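Long-range contacts in high-potential iron-sulfur protein (PDB 1HLQ), which carries electrons through a [4Fe-4S] cluster of high redox potential, and in photosynthetic electron transfer works together with the cytochrome bc1 complex and the membrane-bound tetraheme cytochrome: residues K13-V18 and G66-W71; Q36-C41 and K60-K65; D20-D25 and H32-S37; T40-Q45 and A70-A75. All coordinates share one frame; numbering follows the deposited sequence.

Overall arrangement
All four contacts lie within one small HiPIP fold, which has little regular secondary structure. Contact 1 is the most buried, and its short antiparallel backbone pairing holds the Cys-68 ligand. Contact 2 sits closest to the centre of the chain; it brings Cys-38 against the strand 62-63, with one backbone bond and van der Waals packing. Contact 4 shares Thr-40 and Cys-41 with contact 2 and Ala-70 and Trp-71 with contact 1, and adds an N-H...S bond across the contact, an indole-to-threonine bond and outer waters. Contact 3, the one without cluster contact, is a partly exposed pairing of two loops with sulfate ions at its surface; Gln-36 and Ser-37 join it to contact 2.

Contact 1: K13-V18 and G66-W71; sequences KSLGYV and GWCSAW. With SF4 (iron/sulfur cluster), chain G.
Gly-16 O meets the edge of the Trp-67 ring, near its plane and 3.8 Å from CE3, while Ser-69 N lies over one face of the indole, toward the rim. The Tyr-17 ring has Cys-68 CB at its edge; Trp-67 O and cluster sulfur S2 approach it obliquely, S2 standing 3.8 Å from CD1. These groups flank a single antiparallel bridge beside the cluster pocket of the HiPIP fold: Val-18 and Trp-67 form a hydrogen-bonded pair, Val-18 N giving to Trp-67 O at 2.9 Å and Trp-67 N to Val-18 O at 3.0 Å. Beyond it, Ser-69 N reaches Leu-15 O in the carbonyl plane (2.8 Å). Gly-16, with positive phi, is the C-prime residue of the Schellman motif ending helix 10-14. Tyr-17 carries its ring to the cluster on a CG anti to the backbone N (chi1 173°), and its OH bonds to Val-63 N. Replacing Tyr-17 by alanine removes the ring and hydroxyl, and is likely to leave Val-63 N without this partner and open a gap beside S2. Cys-68 SG binds iron FE4 at 2.3 Å and also accepts a hydrogen bond from Ala-70 N at 3.4 Å.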
loop_
_atom_site.group_PDB
_atom_site.type_symbol
_atom_site.label_atom_id
_atom_site.label_comp_id
_atom_site.label_asym_id
_atom_site.label_seq_id
_atom_site.Cartn_x
_atom_site.Cartn_y
_atom_site.Cartn_z
ATOM N N LYS A 13 -10.939 -1.979 0.837
ATOM C CA LYS A 13 -11.607 -2.141 2.119
ATOM C C LYS A 13 -10.644 -1.870 3.282
ATOM O O LYS A 13 -10.982 -1.241 4.292
ATOM C CB LYS A 13 -12.228 -3.527 2.292
ATOM C CG LYS A 13 -13.428 -3.783 1.386
ATOM C CD LYS A 13 -14.049 -5.129 1.762
ATOM C CE LYS A 13 -15.355 -5.381 1.039
ATOM N NZ LYS A 13 -15.788 -6.803 1.156
ATOM N N SER A 14 -9.390 -2.285 3.149
ATOM C CA SER A 14 -8.389 -2.060 4.197
ATOM C C SER A 14 -8.162 -0.574 4.452
ATOM O O SER A 14 -7.809 -0.213 5.580
ATOM C CB SER A 14 -7.098 -2.767 3.790
ATOM O OG SER A 14 -6.149 -2.743 4.844
ATOM N N LEU A 15 -8.326 0.258 3.433
ATOM C CA LEU A 15 -8.115 1.688 3.546
ATOM C C LEU A 15 -9.399 2.499 3.577
ATOM O O LEU A 15 -9.380 3.735 3.491
ATOM C CB LEU A 15 -7.242 2.173 2.381
ATOM C CG LEU A 15 -5.787 1.693 2.395
ATOM C CD1 LEU A 15 -5.097 1.947 1.078
ATOM C CD2 LEU A 15 -5.036 2.392 3.524
ATOM N N GLY A 16 -10.553 1.844 3.675
ATOM C CA GLY A 16 -11.835 2.543 3.667
ATOM C C GLY A 16 -12.048 3.356 2.402
ATOM O O GLY A 16 -12.690 4.406 2.422
ATOM N N TYR A 17 -11.496 2.910 1.266
ATOM C CA TYR A 17 -11.634 3.671 0.037
ATOM C C TYR A 17 -13.085 3.770 -0.422
ATOM O O TYR A 17 -13.832 2.797 -0.442
ATOM C CB TYR A 17 -10.829 3.004 -1.095
ATOM C CG TYR A 17 -11.065 3.649 -2.445
ATOM C CD1 TYR A 17 -10.390 4.781 -2.864
ATOM C CD2 TYR A 17 -11.980 3.084 -3.335
ATOM C CE1 TYR A 17 -10.670 5.374 -4.083
ATOM C CE2 TYR A 17 -12.264 3.655 -4.560
ATOM C CZ TYR A 17 -11.579 4.787 -4.944
ATOM O OH TYR A 17 -11.825 5.380 -6.165
ATOM N N VAL A 18 -13.437 4.984 -0.839
ATOM C CA VAL A 18 -14.742 5.234 -1.443
ATOM C C VAL A 18 -14.480 6.017 -2.724
ATOM O O VAL A 18 -13.596 6.870 -2.797
ATOM C CB VAL A 18 -15.748 5.974 -0.552
ATOM C CG1 VAL A 18 -16.316 5.052 0.521
ATOM C CG2 VAL A 18 -15.119 7.215 0.042
ATOM N N GLY A 66 -12.931 10.708 -4.968
ATOM C CA GLY A 66 -12.832 9.677 -3.972
ATOM C C GLY A 66 -11.987 10.007 -2.755
ATOM O O GLY A 66 -11.542 11.131 -2.570
ATOM N N TRP A 67 -11.765 9.012 -1.903
ATOM C CA TRP A 67 -11.032 9.186 -0.658
ATOM C C TRP A 67 -10.653 7.828 -0.083
ATOM O O TRP A 67 -11.342 6.837 -0.265
ATOM C CB TRP A 67 -11.965 9.873 0.367
ATOM C CG TRP A 67 -11.344 10.158 1.700
ATOM C CD1 TRP A 67 -10.665 11.284 2.056
ATOM C CD2 TRP A 67 -11.349 9.320 2.855
ATOM N NE1 TRP A 67 -10.222 11.204 3.360
ATOM C CE2 TRP A 67 -10.637 10.000 3.875
ATOM C CE3 TRP A 67 -11.878 8.057 3.146
ATOM C CZ2 TRP A 67 -10.442 9.457 5.142
ATOM C CZ3 TRP A 67 -11.676 7.517 4.404
ATOM C CH2 TRP A 67 -10.975 8.221 5.386
ATOM N N CYS A 68 -9.541 7.826 0.643
ATOM C CA CYS A 68 -9.173 6.659 1.436
ATOM C C CYS A 68 -8.459 7.174 2.687
ATOM O O CYS A 68 -8.128 8.355 2.793
ATOM C CB CYS A 68 -8.379 5.588 0.719
ATOM S SG CYS A 68 -6.597 5.883 0.737
ATOM N N SER A 69 -8.262 6.260 3.636
ATOM C CA SER A 69 -7.720 6.641 4.941
ATOM C C SER A 69 -6.305 7.157 4.877
ATOM O O SER A 69 -5.856 7.806 5.834
ATOM C CB SER A 69 -7.784 5.362 5.799
ATOM O OG SER A 69 -7.346 5.559 7.120
ATOM N N ALA A 70 -5.553 6.899 3.819
ATOM C CA ALA A 70 -4.219 7.399 3.618
ATOM C C ALA A 70 -4.182 8.811 3.057
ATOM O O ALA A 70 -3.092 9.311 2.745
ATOM C CB ALA A 70 -3.430 6.463 2.696
ATOM N N TRP A 71 -5.357 9.448 2.871
ATOM C CA TRP A 71 -5.369 10.790 2.309
ATOM C C TRP A 71 -4.261 11.648 2.900
ATOM O O TRP A 71 -4.218 11.774 4.129
ATOM C CB TRP A 71 -6.736 11.453 2.500
ATOM C CG TRP A 71 -6.750 12.821 1.896
ATOM C CD1 TRP A 71 -7.054 13.132 0.606
ATOM C CD2 TRP A 71 -6.445 14.055 2.555
ATOM N NE1 TRP A 71 -6.927 14.477 0.392
ATOM C CE2 TRP A 71 -6.568 15.075 1.584
ATOM C CE3 TRP A 71 -6.078 14.395 3.863
ATOM C CZ2 TRP A 71 -6.334 16.414 1.864
ATOM C CZ3 TRP A 71 -5.857 15.730 4.130
ATOM C CH2 TRP A 71 -5.991 16.713 3.147
HETATM FE FE1 SF4 G . -7.118 8.768 -3.099
HETATM FE FE2 SF4 G . -4.864 9.584 -1.763
HETATM FE FE3 SF4 G . -4.856 7.293 -3.198
HETATM FE FE4 SF4 G . -6.278 7.452 -0.905
HETATM S S1 SF4 G . -3.985 7.646 -1.060
HETATM S S2 SF4 G . -7.051 6.537 -2.908
HETATM S S3 SF4 G . -7.025 9.630 -0.929
HETATM S S4 SF4 G . -5.126 9.368 -4.100
#

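Contact 2: Q36-C41 and K60-K65; sequences QSCSTC and KEVVAK. With SF4 (iron/sulfur cluster), chain G.
Ser-39 N donates to Ala-64 O at 2.9 Å, the main hydrogen bond joining 36-41 to 60-65; it arrives in the carbonyl plane, on a lone pair, with an N-H...O angle of 147°. Within 36-41, backbone bonds from Thr-40 N to Ser-37 O and from Cys-41 N to Cys-38 O hold the 3-10 turn at 38-39; Ser-37 N adds a bond to Thr-40 OG1, and the OG atoms of Ser-37 and Ser-39 share one of 2.7 Å. Van der Waals contacts surround this polar core. Ser-37 CB and Ser-39 CB lie against Ala-64 O, so carbon as well as nitrogen approaches the carbonyl. Cys-38 SG packs on the methyl CG2 of Val-62 at 3.9 Å and stands 3.4 Å from Val-63 O. Two iron ligands come from 36-41: Cys-38 SG, placed anti to its carbonyl carbon (chi1 -58°), holds iron FE1 at 2.3 Å, and Cys-41 SG holds FE2 at 2.3 Å. The other methyl of Val-62, CG1, turns to cluster sulfur S2 (3.9 Å), so this valine touches both ligand sulfur and HiPIP cluster. Strand 62-63 pairs antiparallel with strand 51-52 through Val-62 and Gly-52, while the Cys-38 backbone bonds to Gly-66, linking the cysteine loop to the chain that follows the sheet.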
loop_
_atom_site.group_PDB
_atom_site.type_symbol
_atom_site.label_atom_id
_atom_site.label_comp_id
_atom_site.label_asym_id
_atom_site.label_seq_id
_atom_site.Cartn_x
_atom_site.Cartn_y
_atom_site.Cartn_z
ATOM N N GLN A 36 -11.163 16.625 1.819
ATOM C CA GLN A 36 -10.213 15.573 1.509
ATOM C C GLN A 36 -10.787 14.723 0.366
ATOM O O GLN A 36 -11.815 14.102 0.504
ATOM C CB GLN A 36 -9.960 14.688 2.728
ATOM C CG GLN A 36 -9.462 15.452 3.939
ATOM C CD GLN A 36 -9.256 14.558 5.145
ATOM O OE1 GLN A 36 -9.433 13.350 5.129
ATOM N NE2 GLN A 36 -8.887 15.157 6.277
ATOM N N SER A 37 -10.037 14.663 -0.721
ATOM C CA SER A 37 -10.398 13.774 -1.821
ATOM C C SER A 37 -9.106 13.389 -2.519
ATOM O O SER A 37 -8.065 14.007 -2.334
ATOM C CB SER A 37 -11.410 14.393 -2.783
ATOM O OG SER A 37 -10.814 15.542 -3.356
ATOM N N CYS A 38 -9.176 12.428 -3.440
ATOM C CA CYS A 38 -7.971 12.068 -4.194
ATOM C C CYS A 38 -7.427 13.283 -4.926
ATOM O O CYS A 38 -6.219 13.488 -4.974
ATOM C CB CYS A 38 -8.266 10.926 -5.157
ATOM S SG CYS A 38 -8.896 9.428 -4.368
ATOM N N SER A 39 -8.313 14.135 -5.430
ATOM C CA SER A 39 -7.867 15.328 -6.148
ATOM C C SER A 39 -7.035 16.254 -5.269
ATOM O O SER A 39 -6.254 17.031 -5.814
ATOM C CB SER A 39 -9.056 16.089 -6.720
ATOM O OG SER A 39 -9.918 16.495 -5.687
ATOM N N THR A 40 -7.215 16.230 -3.948
ATOM C CA THR A 40 -6.437 17.085 -3.058
ATOM C C THR A 40 -5.389 16.313 -2.278
ATOM O O THR A 40 -4.763 16.856 -1.351
ATOM C CB THR A 40 -7.326 17.852 -2.059
ATOM O OG1 THR A 40 -8.000 16.950 -1.165
ATOM C CG2 THR A 40 -8.348 18.711 -2.797
ATOM N N CYS A 41 -5.129 15.072 -2.657
ATOM C CA CYS A 41 -4.180 14.191 -1.994
ATOM C C CYS A 41 -2.797 14.254 -2.619
ATOM O O CYS A 41 -2.656 14.244 -3.844
ATOM C CB CYS A 41 -4.708 12.744 -2.065
ATOM S SG CYS A 41 -3.658 11.515 -1.274
ATOM N N LYS A 60 -4.885 -0.297 -11.378
ATOM C CA LYS A 60 -6.186 0.355 -11.417
ATOM C C LYS A 60 -6.064 1.867 -11.320
ATOM O O LYS A 60 -4.983 2.437 -11.365
ATOM C CB LYS A 60 -7.035 -0.205 -10.273
ATOM C CG LYS A 60 -7.312 -1.687 -10.318
ATOM C CD LYS A 60 -8.493 -2.203 -9.555
ATOM C CE LYS A 60 -8.627 -3.714 -9.641
ATOM N NZ LYS A 60 -9.930 -4.215 -9.140
ATOM N N GLU A 61 -7.221 2.521 -11.308
ATOM C CA GLU A 61 -7.297 3.963 -11.150
ATOM C C GLU A 61 -8.340 4.258 -10.070
ATOM O O GLU A 61 -9.242 3.458 -9.829
ATOM C CB GLU A 61 -7.677 4.687 -12.446
ATOM C CG GLU A 61 -6.506 4.705 -13.424
ATOM C CD GLU A 61 -6.709 5.454 -14.707
ATOM O OE1 GLU A 61 -5.694 5.644 -15.411
ATOM O OE2 GLU A 61 -7.840 5.825 -15.045
ATOM N N VAL A 62 -8.138 5.400 -9.408
ATOM C CA VAL A 62 -9.094 5.863 -8.407
ATOM C C VAL A 62 -9.882 7.037 -8.984
ATOM O O VAL A 62 -9.436 7.654 -9.958
ATOM C CB VAL A 62 -8.406 6.287 -7.095
ATOM C CG1 VAL A 62 -7.757 5.070 -6.428
ATOM C CG2 VAL A 62 -7.386 7.402 -7.300
ATOM N N VAL A 63 -11.031 7.332 -8.412
ATOM C CA VAL A 63 -11.861 8.458 -8.852
ATOM C C VAL A 63 -11.383 9.691 -8.100
ATOM O O VAL A 63 -11.213 9.659 -6.868
ATOM C CB VAL A 63 -13.341 8.170 -8.598
ATOM C CG1 VAL A 63 -14.227 9.356 -8.951
ATOM C CG2 VAL A 63 -13.743 6.967 -9.449
ATOM N N ALA A 64 -11.206 10.822 -8.789
ATOM C CA ALA A 64 -10.660 12.038 -8.208
ATOM C C ALA A 64 -11.477 12.599 -7.057
ATOM O O ALA A 64 -10.934 13.209 -6.112
ATOM C CB ALA A 64 -10.466 13.068 -9.301
ATOM N N LYS A 65 -12.767 12.356 -7.088
ATOM C CA LYS A 65 -13.762 12.699 -6.105
ATOM C C LYS A 65 -13.704 11.794 -4.881
ATOM O O LYS A 65 -14.405 12.007 -3.893
ATOM C CB LYS A 65 -15.177 12.420 -6.675
ATOM C CG LYS A 65 -15.737 13.450 -7.616
ATOM C CD LYS A 65 -17.102 13.054 -8.155
ATOM C CE LYS A 65 -18.132 12.869 -7.057
ATOM N NZ LYS A 65 -19.502 12.994 -7.622
HETATM FE FE1 SF4 G . -7.118 8.768 -3.099
HETATM FE FE2 SF4 G . -4.864 9.584 -1.763
HETATM FE FE3 SF4 G . -4.856 7.293 -3.198
HETATM FE FE4 SF4 G . -6.278 7.452 -0.905
HETATM S S1 SF4 G . -3.985 7.646 -1.060
HETATM S S2 SF4 G . -7.051 6.537 -2.908
HETATM S S3 SF4 G . -7.025 9.630 -0.929
HETATM S S4 SF4 G . -5.126 9.368 -4.100
#

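Contact 3: D20-D25 and H32-S37; sequences DTTKAD and HTKDQS. With SO4 (sulfate ion), chain D; SO4 (sulfate ion), chain E.
His-32 receives the methyl of Ala-24 over one face of its imidazole, a CH-pi contact with CB 3.6 Å from the ring centroid and 19° off the normal. The ring extends toward 20-25 because a chi1 of 159° sets CG opposite the backbone N, and it also meets Trp-67 edge-to-face. A glycine in its place would remove the imidazole and is likely to open a gap beneath Ala-24 CB and deprive Trp-67 of its edge-to-face partner. Next, Thr-33 starts a type I turn to Gln-36, and its OG1 accepts from Asp-35 N at 3.2 Å in an ST turn. Lys-34 N gives to O1 of a sulfate ion, probably from the crystallisation liquor, at 2.8 Å; in one of two conformers the bent lysine chain crosses Thr-22, its CE 3.9 Å from CG2. Gln-36 O accepts from Thr-21 OG1, although the position of this hydroxyl is less certain; the glutamine's own OE1 goes to Trp-67 NE1. At Ser-37, CB lies 4.3 Å from Thr-21 CG2. Across from these residues, Asp-20 OD2 takes both Thr-22 N and Thr-22 OG1 from the same face of its carboxylate, an Asx turn leading into the 3-10 segment 21-23. The arrangement joins two turn-rich loops on the flank of the HiPIP fold.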
loop_
_atom_site.group_PDB
_atom_site.type_symbol
_atom_site.label_atom_id
_atom_site.label_comp_id
_atom_site.label_asym_id
_atom_site.label_seq_id
_atom_site.Cartn_x
_atom_site.Cartn_y
_atom_site.Cartn_z
ATOM N N ASP A 20 -16.428 8.245 -3.789
ATOM C CA ASP A 20 -16.982 9.583 -3.583
ATOM C C ASP A 20 -16.759 9.920 -2.109
ATOM O O ASP A 20 -17.331 9.280 -1.247
ATOM C CB ASP A 20 -18.472 9.579 -3.893
ATOM C CG ASP A 20 -19.171 10.908 -3.717
ATOM O OD1 ASP A 20 -20.342 10.978 -4.190
ATOM O OD2 ASP A 20 -18.625 11.847 -3.106
ATOM N N THR A 21 -15.921 10.909 -1.851
ATOM C CA THR A 21 -15.583 11.336 -0.500
ATOM C C THR A 21 -16.776 11.693 0.370
ATOM O O THR A 21 -16.718 11.541 1.598
ATOM C CB THR A 21 -14.584 12.499 -0.562
ATOM O OG1 THR A 21 -14.057 12.681 0.752
ATOM C CG2 THR A 21 -15.238 13.789 -1.009
ATOM N N THR A 22 -17.897 12.080 -0.249
ATOM C CA THR A 22 -19.101 12.374 0.514
ATOM C C THR A 22 -19.824 11.120 0.983
ATOM O O THR A 22 -20.927 11.199 1.539
ATOM C CB THR A 22 -20.097 13.259 -0.255
ATOM O OG1 THR A 22 -20.666 12.538 -1.366
ATOM C CG2 THR A 22 -19.452 14.523 -0.762
ATOM N N LYS A 23 -19.254 9.937 0.776
ATOM C CA LYS A 23 -19.774 8.661 1.206
ATOM C C LYS A 23 -18.789 7.934 2.099
ATOM O O LYS A 23 -18.957 6.770 2.430
ATOM C CB LYS A 23 -20.167 7.804 -0.004
ATOM C CG LYS A 23 -21.363 8.426 -0.733
ATOM C CD LYS A 23 -21.956 7.510 -1.774
ATOM C CE LYS A 23 -22.956 8.310 -2.605
ATOM N NZ LYS A 23 -23.992 8.926 -1.732
ATOM N N ALA A 24 -17.729 8.639 2.502
ATOM C CA ALA A 24 -16.740 8.065 3.394
ATOM C C ALA A 24 -17.375 7.676 4.730
ATOM O O ALA A 24 -18.380 8.275 5.130
ATOM C CB ALA A 24 -15.608 9.054 3.655
ATOM N N ASP A 25 -16.798 6.699 5.411
ATOM C CA ASP A 25 -17.353 6.307 6.717
ATOM C C ASP A 25 -16.842 7.277 7.766
ATOM O O ASP A 25 -15.819 7.074 8.419
ATOM C CB ASP A 25 -16.971 4.876 7.031
ATOM C CG ASP A 25 -17.600 4.372 8.331
ATOM O OD1 ASP A 25 -17.481 3.149 8.511
ATOM O OD2 ASP A 25 -18.155 5.181 9.094
ATOM N N HIS A 32 -11.956 12.643 8.789
ATOM C CA HIS A 32 -12.260 12.885 7.384
ATOM C C HIS A 32 -13.055 14.183 7.271
ATOM O O HIS A 32 -13.919 14.480 8.087
ATOM C CB HIS A 32 -13.143 11.755 6.843
ATOM C CG HIS A 32 -13.930 12.094 5.623
ATOM N ND1 HIS A 32 -13.538 11.850 4.329
ATOM C CD2 HIS A 32 -15.142 12.715 5.554
ATOM C CE1 HIS A 32 -14.484 12.325 3.512
ATOM N NE2 HIS A 32 -15.456 12.863 4.242
ATOM N N THR A 33 -12.867 14.900 6.171
ATOM C CA THR A 33 -13.761 15.986 5.806
ATOM C C THR A 33 -13.967 15.894 4.291
ATOM O O THR A 33 -13.096 15.348 3.608
ATOM C CB THR A 33 -13.367 17.436 6.092
ATOM O OG1 THR A 33 -12.300 17.837 5.239
ATOM C CG2 THR A 33 -12.973 17.631 7.546
ATOM N N LYS A 34 -15.003 16.544 3.752
ATOM C CA LYS A 34 -15.210 16.505 2.297
ATOM C C LYS A 34 -14.221 17.386 1.563
ATOM O O LYS A 34 -14.174 17.363 0.320
ATOM C CB LYS A 34 -16.634 16.671 1.789
ATOM C CG LYS A 34 -17.338 17.960 2.145
ATOM C CD LYS A 34 -18.853 17.807 2.051
ATOM C CE LYS A 34 -19.393 18.119 0.671
ATOM N NZ LYS A 34 -20.780 18.686 0.738
ATOM N N ASP A 35 -13.332 18.105 2.255
ATOM C CA ASP A 35 -12.230 18.812 1.654
ATOM C C ASP A 35 -11.126 17.823 1.251
ATOM O O ASP A 35 -10.224 18.156 0.487
ATOM C CB ASP A 35 -11.594 19.882 2.543
ATOM C CG ASP A 35 -12.381 21.181 2.483
ATOM O OD1 ASP A 35 -12.696 21.700 3.569
ATOM O OD2 ASP A 35 -12.649 21.608 1.335
ATOM N N GLN A 36 -11.163 16.625 1.819
ATOM C CA GLN A 36 -10.213 15.573 1.509
ATOM C C GLN A 36 -10.787 14.723 0.366
ATOM O O GLN A 36 -11.815 14.102 0.504
ATOM C CB GLN A 36 -9.960 14.688 2.728
ATOM C CG GLN A 36 -9.462 15.452 3.939
ATOM C CD GLN A 36 -9.256 14.558 5.145
ATOM O OE1 GLN A 36 -9.433 13.350 5.129
ATOM N NE2 GLN A 36 -8.887 15.157 6.277
ATOM N N SER A 37 -10.037 14.663 -0.721
ATOM C CA SER A 37 -10.398 13.774 -1.821
ATOM C C SER A 37 -9.106 13.389 -2.519
ATOM O O SER A 37 -8.065 14.007 -2.334
ATOM C CB SER A 37 -11.410 14.393 -2.783
ATOM O OG SER A 37 -10.814 15.542 -3.356
HETATM S S SO4 D . -17.422 17.894 6.063
HETATM O O1 SO4 D . -17.338 16.572 5.362
HETATM O O2 SO4 D . -17.034 17.713 7.491
HETATM O O3 SO4 D . -18.836 18.375 5.918
HETATM O O4 SO4 D . -16.493 18.873 5.414
HETATM S S SO4 E . -26.832 9.999 -3.559
HETATM O O1 SO4 E . -25.409 9.703 -3.924
HETATM O O2 SO4 E . -27.082 9.564 -2.145
HETATM O O3 SO4 E . -27.740 9.240 -4.473
HETATM O O4 SO4 E . -27.079 11.473 -3.689
#

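Contact 4: T40-Q45 and A70-A75; sequences TCALYQ and AWAKKA. With SF4 (iron/sulfur cluster), chain G.
This is a partly buried meeting of two irregular segments, in which the C-terminal tail 70-75 crosses the loop 40-45 beside the iron-sulfur cluster. Backbone and side chains both bind them. Ala-42 N donates to Ala-72 O at 2.8 Å, in the carbonyl plane, with an N-H...O angle of 162°. Cys-41 SG, already an iron ligand, accepts two amide hydrogens: Ala-72 N from across the contact at 3.4 Å, and Leu-43 N from its own segment at 3.4 Å. Such N-H...S bonds probably draw charge from the thiolate and help set the cluster's potential. Trp-71 comes alongside: its CD1 lies 3.6 Å from Cys-41 CB, and the cysteine sulfur stands oblique to the five-membered ring. The indole, swung away from its backbone N by a chi1 of -179°, heads toward Thr-40, where NE1 gives OG1 a bond of 3.1 Å, the hydroxyl tilted 18° from the ring plane. That oxygen has Asp-35 O as a further partner. Apolar packing fills the centre, with the Ala-72 methyl against Ala-42 CB and Leu-43 CG. On the outer side, Lys-74 CG rests on Ala-42 and the extended chain carries CE past the carbonyls of Thr-40 and Cys-41; one water bridges Thr-40 O and Lys-74 N, and another accepts from Lys-74 NZ. Leu-43 also packs on Leu-56 of the second subunit, and Ala-72 on Ser-69 there. The whole forms the C-terminal side of the HiPIP [4Fe-4S] pocket, where Leu-43 (CD1 to S1 3.7 Å), Ala-70 and Trp-71 lie against cluster sulfurs and Cys-41 SG takes amide N-H...S bonds.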
loop_
_atom_site.group_PDB
_atom_site.type_symbol
_atom_site.label_atom_id
_atom_site.label_comp_id
_atom_site.label_asym_id
_atom_site.label_seq_id
_atom_site.Cartn_x
_atom_site.Cartn_y
_atom_site.Cartn_z
ATOM N N THR A 40 -7.215 16.230 -3.948
ATOM C CA THR A 40 -6.437 17.085 -3.058
ATOM C C THR A 40 -5.389 16.313 -2.278
ATOM O O THR A 40 -4.763 16.856 -1.351
ATOM C CB THR A 40 -7.326 17.852 -2.059
ATOM O OG1 THR A 40 -8.000 16.950 -1.165
ATOM C CG2 THR A 40 -8.348 18.711 -2.797
ATOM N N CYS A 41 -5.129 15.072 -2.657
ATOM C CA CYS A 41 -4.180 14.191 -1.994
ATOM C C CYS A 41 -2.797 14.254 -2.619
ATOM O O CYS A 41 -2.656 14.244 -3.844
ATOM C CB CYS A 41 -4.708 12.744 -2.065
ATOM S SG CYS A 41 -3.658 11.515 -1.274
ATOM N N ALA A 42 -1.758 14.227 -1.789
ATOM C CA ALA A 42 -0.387 14.268 -2.286
ATOM C C ALA A 42 -0.005 13.039 -3.086
ATOM O O ALA A 42 0.961 13.042 -3.863
ATOM C CB ALA A 42 0.570 14.456 -1.116
ATOM N N LEU A 43 -0.705 11.920 -2.921
ATOM C CA LEU A 43 -0.392 10.677 -3.607
ATOM C C LEU A 43 -1.063 10.543 -4.961
ATOM O O LEU A 43 -0.565 9.766 -5.795
ATOM C CB LEU A 43 -0.712 9.475 -2.708
ATOM C CG LEU A 43 0.023 9.465 -1.360
ATOM C CD1 LEU A 43 -0.349 8.241 -0.545
ATOM C CD2 LEU A 43 1.530 9.557 -1.534
ATOM N N TYR A 44 -2.131 11.278 -5.217
ATOM C CA TYR A 44 -2.861 11.162 -6.481
ATOM C C TYR A 44 -1.975 11.545 -7.660
ATOM O O TYR A 44 -1.317 12.590 -7.627
ATOM C CB TYR A 44 -4.115 12.006 -6.456
ATOM C CG TYR A 44 -5.024 11.929 -7.661
ATOM C CD1 TYR A 44 -5.347 13.069 -8.378
ATOM C CD2 TYR A 44 -5.598 10.720 -8.055
ATOM C CE1 TYR A 44 -6.203 12.999 -9.463
ATOM C CE2 TYR A 44 -6.453 10.652 -9.133
ATOM C CZ TYR A 44 -6.757 11.798 -9.837
ATOM O OH TYR A 44 -7.605 11.757 -10.915
ATOM N N GLN A 45 -2.030 10.738 -8.727
ATOM C CA GLN A 45 -1.182 11.031 -9.888
ATOM C C GLN A 45 -1.949 11.530 -11.092
ATOM O O GLN A 45 -1.344 11.879 -12.124
ATOM C CB GLN A 45 -0.404 9.759 -10.266
ATOM C CG GLN A 45 0.388 9.133 -9.150
ATOM C CD GLN A 45 1.197 7.899 -9.448
ATOM O OE1 GLN A 45 2.044 7.474 -8.644
ATOM N NE2 GLN A 45 1.003 7.270 -10.608
ATOM N N ALA A 70 -5.553 6.899 3.819
ATOM C CA ALA A 70 -4.219 7.399 3.618
ATOM C C ALA A 70 -4.182 8.811 3.057
ATOM O O ALA A 70 -3.092 9.311 2.745
ATOM C CB ALA A 70 -3.430 6.463 2.696
ATOM N N TRP A 71 -5.357 9.448 2.871
ATOM C CA TRP A 71 -5.369 10.790 2.309
ATOM C C TRP A 71 -4.261 11.648 2.900
ATOM O O TRP A 71 -4.218 11.774 4.129
ATOM C CB TRP A 71 -6.736 11.453 2.500
ATOM C CG TRP A 71 -6.750 12.821 1.896
ATOM C CD1 TRP A 71 -7.054 13.132 0.606
ATOM C CD2 TRP A 71 -6.445 14.055 2.555
ATOM N NE1 TRP A 71 -6.927 14.477 0.392
ATOM C CE2 TRP A 71 -6.568 15.075 1.584
ATOM C CE3 TRP A 71 -6.078 14.395 3.863
ATOM C CZ2 TRP A 71 -6.334 16.414 1.864
ATOM C CZ3 TRP A 71 -5.857 15.730 4.130
ATOM C CH2 TRP A 71 -5.991 16.713 3.147
ATOM N N ALA A 72 -3.417 12.184 2.037
ATOM C CA ALA A 72 -2.215 12.869 2.480
ATOM C C ALA A 72 -2.240 14.336 2.107
ATOM O O ALA A 72 -2.229 14.657 0.928
ATOM C CB ALA A 72 -1.021 12.134 1.881
ATOM N N LYS A 73 -2.289 15.198 3.117
ATOM C CA LYS A 73 -2.290 16.643 2.875
ATOM C C LYS A 73 -0.944 17.003 2.258
ATOM O O LYS A 73 0.089 16.482 2.679
ATOM C CB LYS A 73 -2.555 17.368 4.189
ATOM C CG LYS A 73 -2.883 18.853 4.098
ATOM C CD LYS A 73 -1.648 19.687 4.427
ATOM C CE LYS A 73 -1.980 21.163 4.597
ATOM N NZ LYS A 73 -2.730 21.420 5.865
ATOM N N LYS A 74 -0.941 17.816 1.215
ATOM C CA LYS A 74 0.314 18.166 0.540
ATOM C C LYS A 74 1.269 19.013 1.370
ATOM O O LYS A 74 0.854 19.903 2.110
ATOM C CB LYS A 74 -0.039 18.897 -0.765
ATOM C CG LYS A 74 -0.914 18.053 -1.677
ATOM C CD LYS A 74 -1.440 18.821 -2.875
ATOM C CE LYS A 74 -2.331 17.931 -3.722
ATOM N NZ LYS A 74 -2.679 18.571 -5.016
ATOM N N ALA A 75 2.572 18.759 1.260
ATOM C CA ALA A 75 3.562 19.551 1.988
ATOM C C ALA A 75 3.569 20.995 1.481
ATOM O O ALA A 75 4.066 21.879 2.230
ATOM C CB ALA A 75 4.952 18.951 1.846
HETATM FE FE1 SF4 G . -7.118 8.768 -3.099
HETATM FE FE2 SF4 G . -4.864 9.584 -1.763
HETATM FE FE3 SF4 G . -4.856 7.293 -3.198
HETATM FE FE4 SF4 G . -6.278 7.452 -0.905
HETATM S S1 SF4 G . -3.985 7.646 -1.060
HETATM S S2 SF4 G . -7.051 6.537 -2.908
HETATM S S3 SF4 G . -7.025 9.630 -0.929
HETATM S S4 SF4 G . -5.126 9.368 -4.100
HETATM O O HOH W 1 -3.763 18.831 0.232
HETATM O O HOH W 2 -3.559 15.959 -5.892
#